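PDB 1ON3: methylmalonyl-CoA carboxyltransferase 12S subunit from Propionibacterium freudenreichii, which transfers the carboxyl group of methylmalonyl-CoA to the biotin of the 1.3S subunit, leaving propanoyl-CoA, as the hexameric core of transcarboxylase. Local coordinates for residues K43-L53 with D241-K249; V168-C178 with T189-M200. One frame throughout, in Å; residues are numbered along the deposited sequence.

Interaction 1: residues K43-L53 with D241-K249; sequences KQTARERLNNL and DDAAELIAK
Arg49 and Asp241 form the salt bridge at the N-terminal end of this helix-helix contact, in which helix 46-53 crosses the start of helix 241-253 at -40° within the crotonase-like N-terminal half of the chain. The arginine grips side-on, but NE and NH2 both converge on one oxygen, Asp241 OD1, at 2.8 Å each. That oxygen lies in the guanidinium plane, whereas the carboxylate is turned 76° from it; NH2 arrives near the carboxylate plane on the syn side and NE from above it. Gln44 N adds a third, nearly straight bond to the same OD1 from the anti side, so one buried oxygen takes three donors, which probably keeps Asp241 ionised. Arg49 NH1 is held by a second carboxylate, that of Asp138.

Gln44 slides past Asp241 in the opposite direction, its extended chain laying CD 3.6 Å from Asp241 CB. Beyond it the amide and the Glu245 carboxylate approach from opposite directions, NE2 giving a weak, bent bond to OE1 at 2.6 Å, while a water links Gln44 OE1 to Asp242 OD1. Thr45 and Glu48 close a capping box at the start of helix 46-53. At the other end Leu53, with CG anti to its backbone N (chi1 176°), sets CD1 4.0 Å from Ala248 CB. Lys249 runs past it fully extended, and NZ reaches Asn52 O at 3.1 Å in the carbonyl plane.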
loop_
_atom_site.group_PDB
_atom_site.type_symbol
_atom_site.label_atom_id
_atom_site.label_comp_id
_atom_site.label_asym_id
_atom_site.label_seq_id
_atom_site.Cartn_x
_atom_site.Cartn_y
_atom_site.Cartn_z
ATOM N N LYS E 43 17.905 -48.358 2.188
ATOM C CA LYS E 43 17.833 -46.894 2.186
ATOM C C LYS E 43 19.084 -46.284 1.575
ATOM O O LYS E 43 20.179 -46.821 1.726
ATOM C CB LYS E 43 17.733 -46.348 3.615
ATOM C CG LYS E 43 16.680 -46.979 4.489
ATOM C CD LYS E 43 16.915 -46.591 5.938
ATOM C CE LYS E 43 16.072 -47.441 6.872
ATOM N NZ LYS E 43 16.472 -47.245 8.292
ATOM N N GLN E 44 18.914 -45.155 0.895
ATOM C CA GLN E 44 20.043 -44.440 0.313
ATOM C C GLN E 44 20.611 -43.552 1.431
ATOM O O GLN E 44 19.967 -43.364 2.453
ATOM C CB GLN E 44 19.566 -43.561 -0.853
ATOM C CG GLN E 44 18.989 -44.345 -2.032
ATOM C CD GLN E 44 18.384 -43.451 -3.103
ATOM O OE1 GLN E 44 17.838 -43.939 -4.091
ATOM N NE2 GLN E 44 18.478 -42.138 -2.914
ATOM N N THR E 45 21.814 -43.014 1.242
ATOM C CA THR E 45 22.407 -42.122 2.245
ATOM C C THR E 45 21.861 -40.721 2.002
ATOM O O THR E 45 21.226 -40.466 0.988
ATOM C CB THR E 45 23.920 -42.018 2.090
ATOM O OG1 THR E 45 24.212 -41.431 0.814
ATOM C CG2 THR E 45 24.564 -43.387 2.167
ATOM N N ALA E 46 22.126 -39.812 2.928
ATOM C CA ALA E 46 21.684 -38.430 2.784
ATOM C C ALA E 46 22.192 -37.792 1.488
ATOM O O ALA E 46 21.454 -37.082 0.811
ATOM C CB ALA E 46 22.165 -37.623 3.963
ATOM N N ARG E 47 23.452 -38.039 1.134
ATOM C CA ARG E 47 23.995 -37.429 -0.068
ATOM C C ARG E 47 23.528 -38.081 -1.359
ATOM O O ARG E 47 23.394 -37.404 -2.374
ATOM C CB ARG E 47 25.524 -37.366 0.026
ATOM C CG ARG E 47 25.950 -36.367 1.108
ATOM C CD ARG E 47 27.433 -36.386 1.449
ATOM N NE ARG E 47 27.701 -35.438 2.532
ATOM C CZ ARG E 47 27.850 -34.127 2.365
ATOM N NH1 ARG E 47 27.775 -33.580 1.150
ATOM N NH2 ARG E 47 28.053 -33.356 3.414
ATOM N N GLU E 48 23.276 -39.387 -1.328
ATOM C CA GLU E 48 22.782 -40.067 -2.519
ATOM C C GLU E 48 21.383 -39.527 -2.834
ATOM O O GLU E 48 21.026 -39.332 -3.991
ATOM C CB GLU E 48 22.718 -41.580 -2.284
ATOM C CG GLU E 48 24.083 -42.247 -2.293
ATOM C CD GLU E 48 24.072 -43.642 -1.686
ATOM O OE1 GLU E 48 25.109 -44.319 -1.773
ATOM O OE2 GLU E 48 23.044 -44.061 -1.115
ATOM N N ARG E 49 20.597 -39.290 -1.789
ATOM C CA ARG E 49 19.235 -38.779 -1.961
ATOM C C ARG E 49 19.233 -37.420 -2.657
ATOM O O ARG E 49 18.468 -37.198 -3.596
ATOM C CB ARG E 49 18.534 -38.686 -0.597
ATOM C CG ARG E 49 18.107 -40.062 -0.066
ATOM C CD ARG E 49 17.756 -40.053 1.433
ATOM N NE ARG E 49 17.301 -41.374 1.875
ATOM C CZ ARG E 49 17.158 -41.746 3.145
ATOM N NH1 ARG E 49 17.427 -40.900 4.133
ATOM N NH2 ARG E 49 16.762 -42.978 3.431
ATOM N N LEU E 50 20.095 -36.515 -2.208
ATOM C CA LEU E 50 20.161 -35.207 -2.837
ATOM C C LEU E 50 20.692 -35.347 -4.258
ATOM O O LEU E 50 20.210 -34.691 -5.177
ATOM C CB LEU E 50 21.062 -34.271 -2.030
ATOM C CG LEU E 50 20.437 -33.761 -0.735
ATOM C CD1 LEU E 50 21.484 -32.999 0.085
ATOM C CD2 LEU E 50 19.250 -32.862 -1.080
ATOM N N ASN E 51 21.674 -36.224 -4.441
ATOM C CA ASN E 51 22.250 -36.418 -5.762
ATOM C C ASN E 51 21.229 -36.996 -6.736
ATOM O O ASN E 51 21.249 -36.675 -7.918
ATOM C CB ASN E 51 23.470 -37.336 -5.695
ATOM C CG ASN E 51 24.240 -37.356 -6.998
ATOM O OD1 ASN E 51 24.728 -36.319 -7.459
ATOM N ND2 ASN E 51 24.347 -38.531 -7.607
ATOM N N ASN E 52 20.340 -37.847 -6.228
ATOM C CA ASN E 52 19.300 -38.465 -7.042
ATOM C C ASN E 52 18.149 -37.507 -7.344
ATOM O O ASN E 52 17.568 -37.536 -8.431
ATOM C CB ASN E 52 18.752 -39.708 -6.334
ATOM C CG ASN E 52 19.720 -40.876 -6.384
ATOM O OD1 ASN E 52 19.600 -41.838 -5.625
ATOM N ND2 ASN E 52 20.681 -40.795 -7.285
ATOM N N LEU E 53 17.826 -36.653 -6.381
ATOM C CA LEU E 53 16.731 -35.705 -6.545
ATOM C C LEU E 53 17.076 -34.502 -7.421
ATOM O O LEU E 53 16.283 -34.097 -8.272
ATOM C CB LEU E 53 16.279 -35.196 -5.176
ATOM C CG LEU E 53 15.191 -34.102 -5.202
ATOM C CD1 LEU E 53 13.818 -34.733 -5.481
ATOM C CD2 LEU E 53 15.159 -33.376 -3.866
ATOM N N ASP E 241 13.323 -45.233 -1.588
ATOM C CA ASP E 241 13.839 -43.909 -1.884
ATOM C C ASP E 241 13.792 -43.505 -3.349
ATOM O O ASP E 241 13.559 -42.337 -3.640
ATOM C CB ASP E 241 15.265 -43.768 -1.352
ATOM C CG ASP E 241 15.311 -43.742 0.156
ATOM O OD1 ASP E 241 16.422 -43.811 0.729
ATOM O OD2 ASP E 241 14.225 -43.653 0.766
ATOM N N ASP E 242 14.029 -44.436 -4.274
ATOM C CA ASP E 242 13.975 -44.075 -5.699
ATOM C C ASP E 242 12.550 -43.636 -6.042
ATOM O O ASP E 242 12.346 -42.688 -6.796
ATOM C CB ASP E 242 14.345 -45.254 -6.592
ATOM C CG ASP E 242 15.834 -45.542 -6.611
ATOM O OD1 ASP E 242 16.187 -46.741 -6.612
ATOM O OD2 ASP E 242 16.648 -44.590 -6.646
ATOM N N ALA E 243 11.572 -44.338 -5.482
ATOM C CA ALA E 243 10.170 -44.022 -5.727
ATOM C C ALA E 243 9.774 -42.690 -5.097
ATOM O O ALA E 243 8.958 -41.950 -5.655
ATOM C CB ALA E 243 9.286 -45.136 -5.177
ATOM N N ALA E 244 10.339 -42.393 -3.928
ATOM C CA ALA E 244 10.022 -41.159 -3.223
ATOM C C ALA E 244 10.564 -39.974 -4.007
ATOM O O ALA E 244 9.926 -38.920 -4.075
ATOM C CB ALA E 244 10.622 -41.182 -1.806
ATOM N N GLU E 245 11.743 -40.160 -4.595
ATOM C CA GLU E 245 12.384 -39.124 -5.391
ATOM C C GLU E 245 11.580 -38.870 -6.665
ATOM O O GLU E 245 11.413 -37.719 -7.076
ATOM C CB GLU E 245 13.832 -39.530 -5.690
ATOM C CG GLU E 245 14.717 -39.400 -4.434
ATOM C CD GLU E 245 15.817 -40.452 -4.307
ATOM O OE1 GLU E 245 16.418 -40.526 -3.208
ATOM O OE2 GLU E 245 16.090 -41.186 -5.281
ATOM N N LEU E 246 11.056 -39.931 -7.276
ATOM C CA LEU E 246 10.242 -39.757 -8.482
ATOM C C LEU E 246 8.945 -39.045 -8.108
ATOM O O LEU E 246 8.480 -38.165 -8.828
ATOM C CB LEU E 246 9.919 -41.108 -9.137
ATOM C CG LEU E 246 11.053 -41.793 -9.920
ATOM C CD1 LEU E 246 10.595 -43.157 -10.452
ATOM C CD2 LEU E 246 11.466 -40.887 -11.089
ATOM N N ILE E 247 8.350 -39.424 -6.981
ATOM C CA ILE E 247 7.105 -38.775 -6.563
ATOM C C ILE E 247 7.356 -37.298 -6.262
ATOM O O ILE E 247 6.575 -36.430 -6.662
ATOM C CB ILE E 247 6.492 -39.473 -5.311
ATOM C CG1 ILE E 247 5.989 -40.874 -5.693
ATOM C CG2 ILE E 247 5.341 -38.636 -4.757
ATOM C CD1 ILE E 247 5.651 -41.761 -4.489
ATOM N N ALA E 248 8.453 -37.006 -5.568
ATOM C CA ALA E 248 8.775 -35.617 -5.240
ATOM C C ALA E 248 8.889 -34.750 -6.493
ATOM O O ALA E 248 8.432 -33.613 -6.502
ATOM C CB ALA E 248 10.090 -35.538 -4.440
ATOM N N LYS E 249 9.518 -35.280 -7.538
ATOM C CA LYS E 249 9.687 -34.536 -8.791
ATOM C C LYS E 249 8.349 -34.359 -9.499
ATOM O O LYS E 249 8.054 -33.280 -10.004
ATOM C CB LYS E 249 10.668 -35.259 -9.731
ATOM C CG LYS E 249 12.078 -35.398 -9.175
ATOM C CD LYS E 249 13.013 -36.080 -10.184
ATOM C CE LYS E 249 14.392 -36.294 -9.587
ATOM N NZ LYS E 249 15.342 -36.994 -10.510
HETATM O O HOH W 1 18.207 -47.033 -4.126
#

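Interaction 2: residues V168-C178 with T189-M200; sequences VPQIAIIAGPC and TDFIIMTKKAHM
Ile174 packs against Ile192, Met194, Ala198 and Met200 where strands 170-175 and 191-195 run parallel in the central sheet of the crotonase-like fold. From its backbone, Ile174 N donates to Ile193 O and its O accepts from Thr195 N, continuing the ladder of Ala172 N to Phe191 O and Ile193 N to Ala172 O. CB then stands 3.8 Å from Met194 CG, the neighbour across the bridge. With chi1 at -38°, CG1 lies beside the backbone N and rests 3.6 Å from Ile192 CG2, the two isoleucines passing obliquely. CG2 takes the other direction, to Ala198 CB at 3.8 Å, and CD1 at the tip ends 4.2 Å from Met200 SD. This one side chain thus touches strand 191-195, the end of the turn after it, and Met200 beyond.

On the reverse face Ile193 CD1 touches both Ile171 CG2 and Ile173 CG1, and helix 241-253 packs over that side. At the N-terminal end Gln170 N reaches Asp190 OD1, while OD2 of the aspartate bonds Asn520 of a second subunit.

Both segments turn a corner after these strands: one at Gly176, the other through a type I turn from Thr195 to Ala198, where Thr195 OG1 accepts from Lys197 N in an ST turn. Past the corner Pro177 touches the bound methylmalonyl-CoA, and His199 N meets Gly176 O at 3.2 Å from above the carbonyl plane.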
loop_
_atom_site.group_PDB
_atom_site.type_symbol
_atom_site.label_atom_id
_atom_site.label_comp_id
_atom_site.label_asym_id
_atom_site.label_seq_id
_atom_site.Cartn_x
_atom_site.Cartn_y
_atom_site.Cartn_z
ATOM N N VAL E 168 6.362 -20.407 -0.103
ATOM C CA VAL E 168 7.091 -21.293 -1.013
ATOM C C VAL E 168 6.635 -22.712 -0.668
ATOM O O VAL E 168 6.373 -23.008 0.491
ATOM C CB VAL E 168 8.639 -21.187 -0.877
ATOM C CG1 VAL E 168 9.099 -19.787 -1.272
ATOM C CG2 VAL E 168 9.080 -21.529 0.547
ATOM N N PRO E 169 6.505 -23.600 -1.670
ATOM C CA PRO E 169 6.061 -24.969 -1.389
ATOM C C PRO E 169 7.083 -25.702 -0.532
ATOM O O PRO E 169 8.286 -25.517 -0.717
ATOM C CB PRO E 169 5.941 -25.599 -2.780
ATOM C CG PRO E 169 5.838 -24.428 -3.711
ATOM C CD PRO E 169 6.788 -23.435 -3.107
ATOM N N GLN E 170 6.599 -26.527 0.399
ATOM C CA GLN E 170 7.469 -27.295 1.287
ATOM C C GLN E 170 7.076 -28.763 1.207
ATOM O O GLN E 170 5.928 -29.121 1.483
ATOM C CB GLN E 170 7.327 -26.819 2.741
ATOM C CG GLN E 170 7.649 -25.364 2.987
ATOM C CD GLN E 170 7.439 -24.989 4.436
ATOM O OE1 GLN E 170 8.294 -25.258 5.280
ATOM N NE2 GLN E 170 6.284 -24.387 4.740
ATOM N N ILE E 171 8.035 -29.595 0.808
ATOM C CA ILE E 171 7.838 -31.029 0.642
ATOM C C ILE E 171 8.728 -31.826 1.606
ATOM O O ILE E 171 9.947 -31.657 1.637
ATOM C CB ILE E 171 8.162 -31.442 -0.820
ATOM C CG1 ILE E 171 7.197 -30.722 -1.770
ATOM C CG2 ILE E 171 8.051 -32.959 -1.002
ATOM C CD1 ILE E 171 7.575 -30.833 -3.262
ATOM N N ALA E 172 8.109 -32.689 2.396
ATOM C CA ALA E 172 8.861 -33.501 3.331
ATOM C C ALA E 172 8.897 -34.936 2.833
ATOM O O ALA E 172 7.884 -35.467 2.367
ATOM C CB ALA E 172 8.214 -33.446 4.696
ATOM N N ILE E 173 10.066 -35.558 2.911
ATOM C CA ILE E 173 10.198 -36.961 2.523
ATOM C C ILE E 173 10.752 -37.697 3.740
ATOM O O ILE E 173 11.891 -37.453 4.143
ATOM C CB ILE E 173 11.183 -37.162 1.336
ATOM C CG1 ILE E 173 10.737 -36.352 0.120
ATOM C CG2 ILE E 173 11.231 -38.634 0.945
ATOM C CD1 ILE E 173 11.520 -35.063 -0.067
ATOM N N ILE E 174 9.935 -38.558 4.346
ATOM C CA ILE E 174 10.364 -39.327 5.509
ATOM C C ILE E 174 10.935 -40.613 4.939
ATOM O O ILE E 174 10.199 -41.418 4.355
ATOM C CB ILE E 174 9.191 -39.711 6.447
ATOM C CG1 ILE E 174 8.173 -38.577 6.551
ATOM C CG2 ILE E 174 9.763 -40.082 7.828
ATOM C CD1 ILE E 174 8.697 -37.306 7.108
ATOM N N ALA E 175 12.238 -40.814 5.118
ATOM C CA ALA E 175 12.904 -41.982 4.553
ATOM C C ALA E 175 13.657 -42.824 5.577
ATOM O O ALA E 175 14.573 -43.573 5.227
ATOM C CB ALA E 175 13.856 -41.528 3.449
ATOM N N GLY E 176 13.255 -42.684 6.829
ATOM C CA GLY E 176 13.853 -43.427 7.920
ATOM C C GLY E 176 13.025 -43.102 9.142
ATOM O O GLY E 176 11.844 -42.740 9.012
ATOM N N PRO E 177 13.596 -43.222 10.351
ATOM C CA PRO E 177 12.808 -42.902 11.540
ATOM C C PRO E 177 12.558 -41.401 11.620
ATOM O O PRO E 177 13.269 -40.601 11.007
ATOM C CB PRO E 177 13.709 -43.354 12.694
ATOM C CG PRO E 177 14.538 -44.425 12.093
ATOM C CD PRO E 177 14.856 -43.882 10.723
ATOM N N CYS E 178 11.539 -41.050 12.389
ATOM C CA CYS E 178 11.147 -39.673 12.672
ATOM C C CYS E 178 10.477 -39.862 14.022
ATOM O O CYS E 178 9.248 -39.845 14.152
ATOM C CB CYS E 178 10.149 -39.144 11.641
ATOM S SG CYS E 178 9.917 -37.333 11.780
ATOM N N THR E 189 4.779 -28.812 6.882
ATOM C CA THR E 189 5.159 -28.592 5.481
ATOM C C THR E 189 3.864 -28.843 4.714
ATOM O O THR E 189 2.824 -29.074 5.325
ATOM C CB THR E 189 6.239 -29.587 4.972
ATOM O OG1 THR E 189 5.721 -30.930 4.990
ATOM C CG2 THR E 189 7.524 -29.497 5.849
ATOM N N ASP E 190 3.899 -28.814 3.389
ATOM C CA ASP E 190 2.646 -29.029 2.657
ATOM C C ASP E 190 2.315 -30.471 2.315
ATOM O O ASP E 190 1.151 -30.874 2.398
ATOM C CB ASP E 190 2.643 -28.199 1.387
ATOM C CG ASP E 190 2.808 -26.730 1.675
ATOM O OD1 ASP E 190 3.771 -26.138 1.159
ATOM O OD2 ASP E 190 1.979 -26.177 2.431
ATOM N N PHE E 191 3.327 -31.234 1.905
ATOM C CA PHE E 191 3.139 -32.629 1.540
ATOM C C PHE E 191 4.158 -33.545 2.171
ATOM O O PHE E 191 5.348 -33.236 2.180
ATOM C CB PHE E 191 3.234 -32.819 0.028
ATOM C CG PHE E 191 2.199 -32.059 -0.734
ATOM C CD1 PHE E 191 2.471 -30.790 -1.230
ATOM C CD2 PHE E 191 0.935 -32.590 -0.905
ATOM C CE1 PHE E 191 1.479 -30.051 -1.893
ATOM C CE2 PHE E 191 -0.057 -31.866 -1.558
ATOM C CZ PHE E 191 0.218 -30.594 -2.052
ATOM N N ILE E 192 3.685 -34.673 2.696
ATOM C CA ILE E 192 4.590 -35.661 3.272
ATOM C C ILE E 192 4.618 -36.918 2.406
ATOM O O ILE E 192 3.568 -37.517 2.161
ATOM C CB ILE E 192 4.165 -36.104 4.688
ATOM C CG1 ILE E 192 4.211 -34.915 5.651
ATOM C CG2 ILE E 192 5.104 -37.221 5.170
ATOM C CD1 ILE E 192 3.655 -35.247 7.047
ATOM N N ILE E 193 5.812 -37.290 1.929
ATOM C CA ILE E 193 6.012 -38.508 1.141
ATOM C C ILE E 193 6.760 -39.405 2.111
ATOM O O ILE E 193 7.808 -39.017 2.614
ATOM C CB ILE E 193 6.925 -38.289 -0.083
ATOM C CG1 ILE E 193 6.266 -37.313 -1.059
ATOM C CG2 ILE E 193 7.166 -39.612 -0.797
ATOM C CD1 ILE E 193 7.266 -36.701 -2.034
ATOM N N MET E 194 6.221 -40.590 2.370
ATOM C CA MET E 194 6.815 -41.519 3.321
ATOM C C MET E 194 7.137 -42.858 2.662
ATOM O O MET E 194 6.270 -43.452 2.023
ATOM C CB MET E 194 5.818 -41.717 4.464
ATOM C CG MET E 194 6.394 -42.179 5.753
ATOM S SD MET E 194 5.185 -42.080 7.095
ATOM C CE MET E 194 6.001 -43.236 8.215
ATOM N N THR E 195 8.372 -43.347 2.818
ATOM C CA THR E 195 8.741 -44.631 2.219
ATOM C C THR E 195 8.318 -45.773 3.137
ATOM O O THR E 195 7.992 -45.550 4.310
ATOM C CB THR E 195 10.254 -44.764 2.005
ATOM O OG1 THR E 195 10.890 -44.940 3.277
ATOM C CG2 THR E 195 10.812 -43.531 1.308
ATOM N N LYS E 196 8.332 -46.997 2.613
ATOM C CA LYS E 196 7.933 -48.147 3.421
ATOM C C LYS E 196 9.007 -48.568 4.428
ATOM O O LYS E 196 8.807 -49.486 5.222
ATOM C CB LYS E 196 7.516 -49.315 2.515
ATOM C CG LYS E 196 6.160 -49.046 1.885
ATOM C CD LYS E 196 5.614 -50.203 1.078
ATOM C CE LYS E 196 4.176 -49.887 0.651
ATOM N NZ LYS E 196 3.550 -50.974 -0.144
ATOM N N LYS E 197 10.137 -47.871 4.418
ATOM C CA LYS E 197 11.197 -48.171 5.370
ATOM C C LYS E 197 11.135 -47.160 6.515
ATOM O O LYS E 197 11.807 -47.311 7.529
ATOM C CB LYS E 197 12.565 -48.095 4.687
ATOM C CG LYS E 197 12.832 -49.213 3.689
ATOM C CD LYS E 197 12.844 -50.576 4.378
ATOM C CE LYS E 197 13.312 -51.665 3.420
ATOM N NZ LYS E 197 12.489 -51.684 2.171
ATOM N N ALA E 198 10.310 -46.135 6.348
ATOM C CA ALA E 198 10.190 -45.084 7.356
ATOM C C ALA E 198 9.162 -45.341 8.444
ATOM O O ALA E 198 8.276 -46.176 8.299
ATOM C CB ALA E 198 9.882 -43.741 6.674
ATOM N N HIS E 199 9.318 -44.622 9.553
ATOM C CA HIS E 199 8.388 -44.691 10.671
ATOM C C HIS E 199 8.307 -43.299 11.282
ATOM O O HIS E 199 9.297 -42.563 11.331
ATOM C CB HIS E 199 8.829 -45.732 11.710
ATOM C CG HIS E 199 8.832 -47.132 11.180
ATOM N ND1 HIS E 199 9.925 -47.685 10.547
ATOM C CD2 HIS E 199 7.845 -48.058 11.100
ATOM C CE1 HIS E 199 9.611 -48.888 10.095
ATOM N NE2 HIS E 199 8.352 -49.137 10.416
ATOM N N MET E 200 7.117 -42.933 11.730
ATOM C CA MET E 200 6.892 -41.619 12.305
ATOM C C MET E 200 5.867 -41.742 13.430
ATOM O O MET E 200 4.888 -42.469 13.302
ATOM C CB MET E 200 6.368 -40.689 11.199
ATOM C CG MET E 200 6.016 -39.284 11.620
ATOM S SD MET E 200 5.883 -38.200 10.157
ATOM C CE MET E 200 4.276 -38.687 9.479
HETATM O O HOH W 2 4.333 -23.732 2.186
HETATM O O HOH W 3 13.650 -44.961 2.917
#

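Interaction 2 supplies a sheet face on which one helix of interaction 1 rests, their centres about 12 Å apart. Ala248 CA lies 3.7 Å from Ile193 CD1, and Asp241 OD2 packs 3.4 Å from Ala175 CB and 3.5 Å from Thr195 CG2, so the carboxylate whose OD1 holds Arg49 also borders both strand ends. Arg49 NH2 adds a weak hydrogen bond to Ala175 O at 2.9 Å, just before the corner at Gly176. Both contacts come close to the bound methylmalonyl-CoA: the side chain of Pro177 is about 4 Å from it and that of Lys43 about 6 Å.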